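ECL CdiI (Enterobacter cloacae subsp. cloacae, PDB 4NTQ) binds the toxic RNase region of CdiA and probably so protects its host cell, as the immunity protein of a contact-dependent growth inhibition system. Local coordinates at residues F5-P10 with P20-I25; S37-K42 with V66-P71; S47-L52 with D138-L143; T74-T79 with N93-L98. All blocks are in the same frame, centred on the assembly; numbering follows the deposited sequence.

Interaction 1 (F5-P10 with P20-I25)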
# COMPACT_ATOMS: atom_id res chain seq x y z
N PHE B 5 11.96 2.38 4.81
CA PHE B 5 13.21 3.15 4.78
C PHE B 5 13.40 3.91 3.48
O PHE B 5 13.14 3.39 2.40
CB PHE B 5 14.39 2.20 4.98
CG PHE B 5 14.27 1.35 6.19
CD1 PHE B 5 14.73 1.81 7.42
CD2 PHE B 5 13.66 0.10 6.12
CE1 PHE B 5 14.62 1.04 8.54
CE2 PHE B 5 13.54 -0.68 7.25
CZ PHE B 5 14.02 -0.20 8.46
N SER B 6 13.87 5.15 3.59
CA SER B 6 14.19 5.96 2.42
C SER B 6 15.40 5.39 1.69
O SER B 6 16.30 4.85 2.32
CB SER B 6 14.54 7.39 2.84
OG SER B 6 13.49 7.97 3.56
N LYS B 7 15.40 5.52 0.37
CA LYS B 7 16.62 5.38 -0.40
C LYS B 7 17.17 6.78 -0.71
O LYS B 7 17.44 7.55 0.22
CB LYS B 7 16.35 4.58 -1.67
CG LYS B 7 15.67 3.26 -1.37
CD LYS B 7 15.29 2.52 -2.64
CE LYS B 7 15.30 1.00 -2.45
NZ LYS B 7 15.32 0.33 -3.77
N GLY B 8 17.31 7.13 -1.99
CA GLY B 8 17.95 8.37 -2.40
C GLY B 8 17.05 9.60 -2.50
O GLY B 8 15.98 9.64 -1.93
N GLU B 9 17.49 10.61 -3.24
CA GLU B 9 16.75 11.87 -3.29
C GLU B 9 15.38 11.72 -3.96
O GLU B 9 15.17 10.83 -4.77
CB GLU B 9 17.58 12.94 -4.00
CG GLU B 9 18.12 12.54 -5.36
CD GLU B 9 19.21 13.48 -5.82
OE1 GLU B 9 19.53 14.42 -5.04
OE2 GLU B 9 19.75 13.30 -6.94
N PRO B 10 14.43 12.60 -3.59
CA PRO B 10 13.10 12.53 -4.21
C PRO B 10 13.20 12.74 -5.71
O PRO B 10 14.05 13.51 -6.16
CB PRO B 10 12.35 13.69 -3.55
CG PRO B 10 13.03 13.85 -2.22
CD PRO B 10 14.48 13.57 -2.48
N PRO B 20 11.63 7.59 -3.08
CA PRO B 20 11.91 6.16 -3.24
C PRO B 20 12.24 5.58 -1.89
O PRO B 20 12.96 6.21 -1.14
CB PRO B 20 13.14 6.12 -4.17
CG PRO B 20 13.14 7.43 -4.87
CD PRO B 20 12.57 8.42 -3.86
N SER B 21 11.66 4.42 -1.58
CA SER B 21 11.73 3.80 -0.27
C SER B 21 11.60 2.29 -0.40
O SER B 21 11.24 1.77 -1.47
CB SER B 21 10.56 4.25 0.61
OG SER B 21 10.42 5.65 0.66
N SER B 22 11.82 1.59 0.70
CA SER B 22 11.55 0.16 0.75
C SER B 22 10.79 -0.17 2.02
O SER B 22 10.96 0.48 3.05
CB SER B 22 12.85 -0.63 0.77
OG SER B 22 13.17 -1.03 -0.54
N ILE B 23 9.97 -1.20 1.93
CA ILE B 23 9.48 -1.81 3.13
C ILE B 23 10.16 -3.18 3.28
O ILE B 23 10.26 -3.94 2.32
CB ILE B 23 7.94 -1.91 3.14
CG1 ILE B 23 7.47 -2.48 4.47
CG2 ILE B 23 7.44 -2.78 1.99
CD1 ILE B 23 5.95 -2.51 4.61
N VAL B 24 10.64 -3.45 4.48
CA VAL B 24 11.30 -4.71 4.81
C VAL B 24 10.52 -5.44 5.87
O VAL B 24 10.25 -4.89 6.94
CB VAL B 24 12.70 -4.49 5.41
CG1 VAL B 24 13.38 -5.83 5.67
CG2 VAL B 24 13.54 -3.62 4.50
N ILE B 25 10.16 -6.68 5.58
CA ILE B 25 9.47 -7.54 6.52
C ILE B 25 10.32 -8.79 6.61
O ILE B 25 10.16 -9.71 5.81
CB ILE B 25 8.07 -7.91 6.01
CG1 ILE B 25 7.27 -6.66 5.63
CG2 ILE B 25 7.31 -8.70 7.06
CD1 ILE B 25 6.02 -6.98 4.78
O HOH W 1 14.12 -2.52 -2.76

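Interaction 2 (S37-K42 with V66-P71)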
# COMPACT_ATOMS: atom_id res chain seq x y z
N SER B 37 3.18 15.03 -2.18
CA SER B 37 2.42 16.23 -2.54
C SER B 37 1.61 16.81 -1.37
O SER B 37 1.29 17.99 -1.35
CB SER B 37 1.53 15.99 -3.77
OG SER B 37 0.54 15.02 -3.51
N TYR B 38 1.32 15.98 -0.38
CA TYR B 38 0.54 16.39 0.79
C TYR B 38 1.35 16.19 2.08
O TYR B 38 1.48 17.11 2.89
CB TYR B 38 -0.78 15.60 0.84
CG TYR B 38 -1.71 15.98 1.98
CD1 TYR B 38 -2.44 17.16 1.96
CD2 TYR B 38 -1.88 15.13 3.06
CE1 TYR B 38 -3.30 17.50 2.99
CE2 TYR B 38 -2.74 15.45 4.11
CZ TYR B 38 -3.44 16.64 4.06
OH TYR B 38 -4.28 16.95 5.08
N TRP B 39 1.91 15.00 2.26
CA TRP B 39 2.76 14.68 3.40
C TRP B 39 4.24 14.66 3.01
O TRP B 39 4.59 14.10 1.98
CB TRP B 39 2.44 13.28 3.89
CG TRP B 39 1.35 13.21 4.93
CD1 TRP B 39 0.65 14.25 5.47
CD2 TRP B 39 0.86 12.02 5.55
NE1 TRP B 39 -0.25 13.78 6.39
CE2 TRP B 39 -0.15 12.41 6.46
CE3 TRP B 39 1.16 10.66 5.43
CZ2 TRP B 39 -0.85 11.49 7.23
CZ3 TRP B 39 0.45 9.75 6.20
CH2 TRP B 39 -0.54 10.17 7.09
N ASP B 40 5.10 15.25 3.84
CA ASP B 40 6.53 14.93 3.74
C ASP B 40 6.81 13.66 4.54
O ASP B 40 5.89 13.06 5.09
CB ASP B 40 7.43 16.10 4.21
CG ASP B 40 7.16 16.53 5.66
OD1 ASP B 40 7.35 17.73 5.96
OD2 ASP B 40 6.76 15.70 6.49
N ILE B 41 8.08 13.25 4.61
CA ILE B 41 8.44 11.97 5.24
C ILE B 41 8.29 12.04 6.77
O ILE B 41 7.95 11.05 7.42
CB ILE B 41 9.85 11.50 4.82
CG1 ILE B 41 9.83 11.15 3.34
CG2 ILE B 41 10.30 10.24 5.58
CD1 ILE B 41 9.13 9.82 3.04
N LYS B 42 8.52 13.22 7.32
CA LYS B 42 8.27 13.45 8.74
C LYS B 42 6.80 13.17 9.07
O LYS B 42 6.49 12.54 10.09
CB LYS B 42 8.68 14.88 9.11
CG LYS B 42 9.41 15.00 10.43
CD LYS B 42 10.27 16.26 10.46
CE LYS B 42 11.45 16.17 9.48
NZ LYS B 42 12.32 17.39 9.51
N VAL B 66 1.31 4.25 3.02
CA VAL B 66 2.47 4.56 2.20
C VAL B 66 2.07 5.39 0.99
O VAL B 66 2.79 5.48 -0.01
CB VAL B 66 3.24 3.30 1.81
CG1 VAL B 66 3.79 2.64 3.08
CG2 VAL B 66 2.35 2.38 1.03
N SER B 67 0.89 6.01 1.10
CA SER B 67 0.52 7.09 0.21
C SER B 67 -0.56 7.88 0.93
O SER B 67 -1.33 7.32 1.71
CB SER B 67 0.01 6.57 -1.14
OG SER B 67 -1.26 5.95 -1.00
N MSE B 68 -0.62 9.18 0.66
CA MSE B 68 -1.56 10.06 1.29
C MSE B 68 -1.71 11.30 0.45
O MSE B 68 -0.74 11.81 -0.11
CB MSE B 68 -1.08 10.44 2.69
CG MSE B 68 -2.06 11.33 3.45
SE MSE B 68 -3.76 10.39 3.76
CE MSE B 68 -3.01 8.65 4.27
N TYR B 69 -2.94 11.78 0.34
CA TYR B 69 -3.21 13.03 -0.33
C TYR B 69 -4.19 13.77 0.53
O TYR B 69 -4.56 13.27 1.60
CB TYR B 69 -3.79 12.77 -1.71
CG TYR B 69 -2.83 12.03 -2.61
CD1 TYR B 69 -2.84 10.63 -2.68
CD2 TYR B 69 -1.90 12.72 -3.38
CE1 TYR B 69 -1.96 9.96 -3.50
CE2 TYR B 69 -1.02 12.05 -4.21
CZ TYR B 69 -1.05 10.68 -4.27
OH TYR B 69 -0.16 10.02 -5.09
N GLU B 70 -4.57 14.96 0.09
CA GLU B 70 -5.68 15.69 0.68
C GLU B 70 -6.81 14.70 0.86
O GLU B 70 -7.28 14.12 -0.11
CB GLU B 70 -6.12 16.81 -0.25
CG GLU B 70 -7.11 17.79 0.36
CD GLU B 70 -6.43 18.79 1.28
OE1 GLU B 70 -5.34 19.28 0.92
OE2 GLU B 70 -6.99 19.07 2.37
N PRO B 71 -7.22 14.46 2.12
CA PRO B 71 -8.25 13.46 2.42
C PRO B 71 -9.59 13.64 1.68
O PRO B 71 -10.21 12.63 1.33
CB PRO B 71 -8.42 13.58 3.94
CG PRO B 71 -7.08 14.10 4.42
CD PRO B 71 -6.61 15.03 3.34
O HOH W 2 1.74 13.03 0.09

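Interaction 3 (S47-L52 with D138-L143)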
# COMPACT_ATOMS: atom_id res chain seq x y z
N SER B 47 2.73 9.55 11.51
CA SER B 47 1.54 8.73 11.38
C SER B 47 1.82 7.27 11.74
O SER B 47 1.00 6.63 12.40
CB SER B 47 0.99 8.82 9.96
OG SER B 47 0.11 7.75 9.68
N TRP B 48 2.97 6.75 11.32
CA TRP B 48 3.35 5.38 11.63
C TRP B 48 3.60 5.22 13.13
O TRP B 48 3.21 4.21 13.72
CB TRP B 48 4.63 4.99 10.87
CG TRP B 48 4.52 5.09 9.37
CD1 TRP B 48 3.38 5.06 8.62
CD2 TRP B 48 5.61 5.26 8.44
NE1 TRP B 48 3.68 5.20 7.28
CE2 TRP B 48 5.04 5.32 7.15
CE3 TRP B 48 7.00 5.37 8.59
CZ2 TRP B 48 5.82 5.48 6.00
CZ3 TRP B 48 7.78 5.53 7.44
CH2 TRP B 48 7.18 5.59 6.16
N LEU B 49 4.24 6.21 13.74
CA LEU B 49 4.47 6.21 15.18
C LEU B 49 3.16 6.11 15.96
O LEU B 49 3.03 5.29 16.86
CB LEU B 49 5.25 7.46 15.63
CG LEU B 49 5.61 7.53 17.11
CD1 LEU B 49 6.35 6.29 17.54
CD2 LEU B 49 6.47 8.75 17.41
N LYS B 50 2.18 6.94 15.60
CA LYS B 50 0.88 6.93 16.26
C LYS B 50 0.17 5.61 16.05
O LYS B 50 -0.34 5.02 17.00
CB LYS B 50 -0.01 8.07 15.75
CG LYS B 50 0.39 9.46 16.23
CD LYS B 50 -0.61 10.51 15.74
CE LYS B 50 -0.26 11.90 16.25
NZ LYS B 50 -0.96 12.98 15.49
N SER B 51 0.17 5.14 14.81
CA SER B 51 -0.52 3.91 14.44
C SER B 51 0.09 2.69 15.13
O SER B 51 -0.63 1.78 15.54
CB SER B 51 -0.49 3.74 12.92
OG SER B 51 -1.13 2.55 12.53
N LEU B 52 1.41 2.68 15.26
CA LEU B 52 2.12 1.62 15.93
C LEU B 52 1.82 1.65 17.44
O LEU B 52 1.51 0.61 18.05
CB LEU B 52 3.62 1.74 15.66
CG LEU B 52 4.00 1.33 14.22
CD1 LEU B 52 5.41 1.78 13.87
CD2 LEU B 52 3.86 -0.18 14.02
N ASP B 138 11.23 -2.45 17.74
CA ASP B 138 12.45 -1.70 17.42
C ASP B 138 12.12 -0.57 16.43
O ASP B 138 12.50 0.58 16.64
CB ASP B 138 13.54 -2.62 16.85
CG ASP B 138 14.00 -3.69 17.85
OD1 ASP B 138 13.98 -3.42 19.08
OD2 ASP B 138 14.39 -4.79 17.41
N PHE B 139 11.36 -0.89 15.38
CA PHE B 139 10.93 0.13 14.43
C PHE B 139 10.06 1.21 15.09
O PHE B 139 10.18 2.39 14.77
CB PHE B 139 10.16 -0.51 13.27
CG PHE B 139 9.77 0.47 12.20
CD1 PHE B 139 10.73 1.19 11.53
CD2 PHE B 139 8.44 0.63 11.85
CE1 PHE B 139 10.38 2.08 10.53
CE2 PHE B 139 8.07 1.52 10.87
CZ PHE B 139 9.04 2.25 10.20
N TYR B 140 9.18 0.80 15.99
CA TYR B 140 8.36 1.74 16.74
C TYR B 140 9.25 2.67 17.57
O TYR B 140 9.09 3.88 17.54
CB TYR B 140 7.40 0.96 17.63
CG TYR B 140 6.78 1.74 18.77
CD1 TYR B 140 5.84 2.72 18.53
CD2 TYR B 140 7.12 1.46 20.08
CE1 TYR B 140 5.27 3.42 19.56
CE2 TYR B 140 6.54 2.15 21.12
CZ TYR B 140 5.62 3.13 20.86
OH TYR B 140 5.04 3.82 21.91
N HIS B 141 10.19 2.10 18.31
CA HIS B 141 11.13 2.89 19.10
C HIS B 141 11.98 3.85 18.25
O HIS B 141 12.27 4.97 18.68
CB HIS B 141 12.02 1.96 19.93
CG HIS B 141 11.28 1.28 21.03
ND1 HIS B 141 11.64 0.04 21.51
CD2 HIS B 141 10.20 1.66 21.76
CE1 HIS B 141 10.81 -0.32 22.48
NE2 HIS B 141 9.93 0.65 22.65
N SER B 142 12.38 3.43 17.05
CA SER B 142 13.28 4.26 16.26
C SER B 142 12.55 5.48 15.72
O SER B 142 13.14 6.55 15.53
CB SER B 142 13.88 3.48 15.10
OG SER B 142 12.86 3.10 14.20
N LEU B 143 11.26 5.33 15.47
CA LEU B 143 10.47 6.45 15.00
C LEU B 143 10.29 7.39 16.18
O LEU B 143 10.21 8.60 16.02
CB LEU B 143 9.12 5.97 14.49
CG LEU B 143 9.21 5.11 13.23
CD1 LEU B 143 7.84 4.52 12.92
CD2 LEU B 143 9.74 5.92 12.06

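Interaction 4 (T74-T79 with N93-L98)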
# COMPACT_ATOMS: atom_id res chain seq x y z
N THR B 74 -8.99 12.52 -1.94
CA THR B 74 -8.37 11.20 -2.06
C THR B 74 -9.37 10.11 -2.44
O THR B 74 -10.42 9.99 -1.83
CB THR B 74 -7.69 10.81 -0.74
OG1 THR B 74 -6.72 11.81 -0.39
CG2 THR B 74 -7.00 9.48 -0.87
N ASN B 75 -9.02 9.31 -3.44
CA ASN B 75 -9.84 8.16 -3.82
C ASN B 75 -9.46 6.87 -3.10
O ASN B 75 -10.31 6.03 -2.81
CB ASN B 75 -9.80 7.93 -5.33
CG ASN B 75 -10.79 8.80 -6.06
OD1 ASN B 75 -11.87 9.10 -5.55
ND2 ASN B 75 -10.42 9.22 -7.26
N PHE B 76 -8.16 6.70 -2.85
CA PHE B 76 -7.64 5.51 -2.17
C PHE B 76 -6.19 5.71 -1.71
O PHE B 76 -5.48 6.55 -2.25
CB PHE B 76 -7.70 4.31 -3.10
CG PHE B 76 -6.85 4.46 -4.34
CD1 PHE B 76 -5.52 4.05 -4.35
CD2 PHE B 76 -7.38 4.99 -5.50
CE1 PHE B 76 -4.75 4.18 -5.49
CE2 PHE B 76 -6.63 5.12 -6.64
CZ PHE B 76 -5.30 4.72 -6.63
N ILE B 77 -5.76 4.94 -0.73
CA ILE B 77 -4.38 4.99 -0.29
C ILE B 77 -3.86 3.57 -0.12
O ILE B 77 -4.63 2.66 0.20
CB ILE B 77 -4.24 5.72 1.05
CG1 ILE B 77 -4.97 4.96 2.16
CG2 ILE B 77 -4.73 7.16 0.93
CD1 ILE B 77 -4.84 5.56 3.54
N PHE B 78 -2.57 3.39 -0.35
CA PHE B 78 -1.92 2.10 -0.11
C PHE B 78 -1.48 2.05 1.33
O PHE B 78 -0.99 3.04 1.88
CB PHE B 78 -0.73 1.87 -1.03
CG PHE B 78 -1.11 1.70 -2.47
CD1 PHE B 78 -1.41 0.45 -2.97
CD2 PHE B 78 -1.17 2.79 -3.31
CE1 PHE B 78 -1.76 0.29 -4.29
CE2 PHE B 78 -1.53 2.64 -4.64
CZ PHE B 78 -1.82 1.38 -5.13
N THR B 79 -1.67 0.90 1.96
CA THR B 79 -1.23 0.71 3.33
C THR B 79 -0.57 -0.64 3.48
O THR B 79 -0.81 -1.56 2.70
CB THR B 79 -2.41 0.72 4.30
OG1 THR B 79 -3.22 -0.43 4.06
CG2 THR B 79 -3.25 2.00 4.13
N ASN B 93 -0.96 -6.15 2.66
CA ASN B 93 -0.80 -4.95 1.86
C ASN B 93 -2.17 -4.68 1.30
O ASN B 93 -2.65 -5.41 0.43
CB ASN B 93 0.24 -5.21 0.76
CG ASN B 93 0.39 -4.05 -0.23
OD1 ASN B 93 0.65 -4.28 -1.42
ND2 ASN B 93 0.23 -2.81 0.25
N ASN B 94 -2.82 -3.65 1.83
CA ASN B 94 -4.23 -3.42 1.52
C ASN B 94 -4.43 -2.04 0.98
O ASN B 94 -3.80 -1.09 1.46
CB ASN B 94 -5.12 -3.63 2.76
CG ASN B 94 -5.03 -5.05 3.30
OD1 ASN B 94 -4.64 -5.98 2.59
ND2 ASN B 94 -5.39 -5.23 4.57
N VAL B 95 -5.27 -1.93 -0.04
CA VAL B 95 -5.67 -0.63 -0.56
C VAL B 95 -6.95 -0.22 0.13
O VAL B 95 -7.93 -0.97 0.11
CB VAL B 95 -5.94 -0.69 -2.06
CG1 VAL B 95 -6.49 0.63 -2.53
CG2 VAL B 95 -4.68 -1.03 -2.80
N ILE B 96 -6.95 0.96 0.73
CA ILE B 96 -8.16 1.49 1.34
C ILE B 96 -8.91 2.42 0.38
O ILE B 96 -8.42 3.48 0.03
CB ILE B 96 -7.86 2.28 2.59
CG1 ILE B 96 -7.02 1.45 3.56
CG2 ILE B 96 -9.14 2.68 3.25
CD1 ILE B 96 -7.01 2.03 4.95
N PHE B 97 -10.11 2.01 -0.02
CA PHE B 97 -10.92 2.81 -0.94
C PHE B 97 -11.76 3.85 -0.22
O PHE B 97 -12.44 3.54 0.74
CB PHE B 97 -11.81 1.91 -1.79
CG PHE B 97 -11.08 1.21 -2.88
CD1 PHE B 97 -10.61 1.91 -3.97
CD2 PHE B 97 -10.84 -0.15 -2.81
CE1 PHE B 97 -9.92 1.27 -4.98
CE2 PHE B 97 -10.15 -0.80 -3.81
CZ PHE B 97 -9.69 -0.09 -4.90
N LEU B 98 -11.69 5.10 -0.69
CA LEU B 98 -12.38 6.20 -0.02
C LEU B 98 -13.15 7.09 -0.99
O LEU B 98 -13.54 8.20 -0.62
CB LEU B 98 -11.36 7.05 0.74
CG LEU B 98 -10.28 6.28 1.50
CD1 LEU B 98 -9.18 7.23 1.92
CD2 LEU B 98 -10.90 5.60 2.70

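Interaction 1 (F5-P10 with P20-I25)
Phe-5, Lys-7 and Pro-20 bury the most surface where the end of strand 2-6 pairs with strand 16-25 in an antiparallel sheet. Phe-5 and Ser-22 form a hydrogen-bonded pair: Phe-5 N donates to Ser-22 O at 2.8 Å, and Ser-22 N answers to Phe-5 O, also at 2.8 Å. Ser-6 and Ser-21 follow as a non-hydrogen-bonded pair, with their side chains on the other face of the sheet. Past the strand end, Lys-7 N still reaches Pro-20 O at 3.0 Å in an almost straight bond (175°), although the donor is tilted from the carbonyl plane. With CG beside the backbone N (chi1 -53°), the Phe-5 ring leans along the partner strand, and its CE2 meets CG2 of Val-24 at 4.0 Å, the two side chains crossing at about a right angle. The Pro-20 ring packs against the chain that follows Lys-7, its CD 3.7 Å from Glu-9 O. Gln-19 adds a cross-strand bond from NE2 to Gly-8 O, and its backbone O is bonded to Ser-21 OG on its own strand. The extended Lys-7 chain passes over Pro-20 O and Ser-21 CA, bringing its CE to 3.5 Å from Ser-22 OG. A water then bridges the two polar ends, accepting from Lys-7 NZ at 3.3 Å and lying 2.8 Å from Ser-22 OG.

Interaction 2 (S37-K42 with V66-P71)
A Met-aromatic contact between selenomethionine Met-68 and Trp-39 ties the approach to helix 41-58 to the loop between strands 61-65 and 76-85. Met-68 comes over one face of the indole, its CG 3.6 Å from the centroid of the six-membered ring in a CH-pi contact. CB of Met-68 lies 3.5 Å from Trp-39 CE3; the chain bends at chi2 and chi3, and SE stays above the same face but farther off, 4.7 Å from the centroid. The ring of Tyr-44 meets Trp-39 edge-to-face. Tyr-38 extends its ring over the next residues of the loop, CG lying anti to the backbone N (chi1 -178°). One face of this ring covers Tyr-69 O and Glu-70 N, and Glu-70 CA makes a CH-pi contact 3.9 Å from its centroid. Further out, Tyr-38 OH lies 3.5 Å from Pro-71 CD, and the carboxylate of Glu-70 stands steeply to the ring beside CE1. No direct hydrogen bond joins the segments, but a water accepts from Trp-39 N at 2.9 Å and donates to Met-68 O at 2.8 Å. Lead-in and loop are thus joined by aromatic packing and one water, with selenomethionine standing in for methionine in a Met-aromatic motif.

Interaction 3 (S47-L52 with D138-L143)
Leu-49 and Leu-52 of one helix mesh with Phe-139, Tyr-140 and Leu-143 of another in a purely apolar helix-helix packing. Helix segments 47-52 and 138-143 cross obliquely, nearer antiparallel than parallel, with a signed crossing angle of -131° and axes 9.3 Å apart at closest approach. Leu-49 has CG anti to the backbone N (chi1 -177°); although its CB does not point at the second helix, the end of the side chain comes nearer. Its CD1 reaches Tyr-140 CE1 at 3.7 Å and also touches the backbone O of Tyr-140 and CB of Leu-143. Leu-52 takes the other common setting, with CG beside the backbone N (chi1 -73°), and its CD1 rests against both Phe-139 CD2 and Leu-143 CD1, each at 3.8 Å, its side chain crossing both at about a right angle. Its CB touches Tyr-140 CD1. Leu-143 sends CD1 back across the interface to Trp-48 CB at 3.8 Å, and the same methyl lies over one face of the Phe-139 ring, toward the rim. Trp-48 approaches that ring at its edge, CE3 to CZ. The indole NE1 is hydrogen-bonded to Ala-65 O, and Leu-52 also touches Leu-64, so the helix 41-58 side of the contact rests on strand 61-65, while Phe-2 meets Phe-139 with its ring steeply inclined. Within helix 133-144, Phe-139 O accepts Leu-143 N and, from the same face of its carbonyl plane, Ser-142 OG at 2.8 Å.

Interaction 4 (T74-T79 with N93-L98)
The rings of Phe-76, Phe-78 and Phe-97 gather round Val-95 on one face of the antiparallel beta hairpin formed by strands 76-85 and 88-97. Val-95 CG1 sits over one face of the Phe-97 ring, toward its rim, and Phe-78 CE2 lies at the edge of the Phe-76 ring, in its plane. Val-95 and Phe-78 lie side by side, CG2 3.5 Å from CE1, while Phe-97 CD1 is 3.9 Å from Phe-76 CB. This face meets the toxin: Phe-97 packs against Tyr-199 of the CdiA chain, Val-95 against its Phe-216 and Phe-76 against its Pro-179. On the reverse face Ile-77 lies beside Ile-96, and the Thr-79 and Ile-96 side chains cross at about a right angle, CG2 3.8 Å from CD1. Ile-77 and Ile-96 exchange both backbone bonds, and beyond the strand pairing Leu-98 N reaches Asn-75 O at 2.7 Å. At the other end, Thr-79 OG1 sits between its backbone N and carbonyl carbon (chi1 67°), from where it donates to Asn-94 O at 2.7 Å beside the bond from Thr-79 N. Thr-79 O is gripped from opposite faces of its plane by Asn-94 N at 3.0 Å and Asn-93 ND2 at 2.9 Å.

How the interactions relate
Interactions 2 and 4 are direct neighbours, their centres about 12 Å apart: Val-66 N probably bonds Phe-78 O (2.8 Å), and Ser-67 OG probably accepts from Phe-78 N, which joins the loop after strand 61-65 to the hairpin. Interactions 2 and 3 share helix 41-58, and Trp-39 CH2 touches Ser-47 CB at 3.5 Å. Interaction 1 belongs to the sheet of strands 2-6, 11-13, 16-25 and 28-35 and touches none of the others, though its nearest atoms come to about 4 Å from interaction 2. Interactions 3 and 4 lie on opposite sides of the chain's centre, their centres about 20 Å apart. The CdiA toxin meets mainly interaction 4, touches interaction 2 at Tyr-69 and reaches neither interaction 1 nor 3.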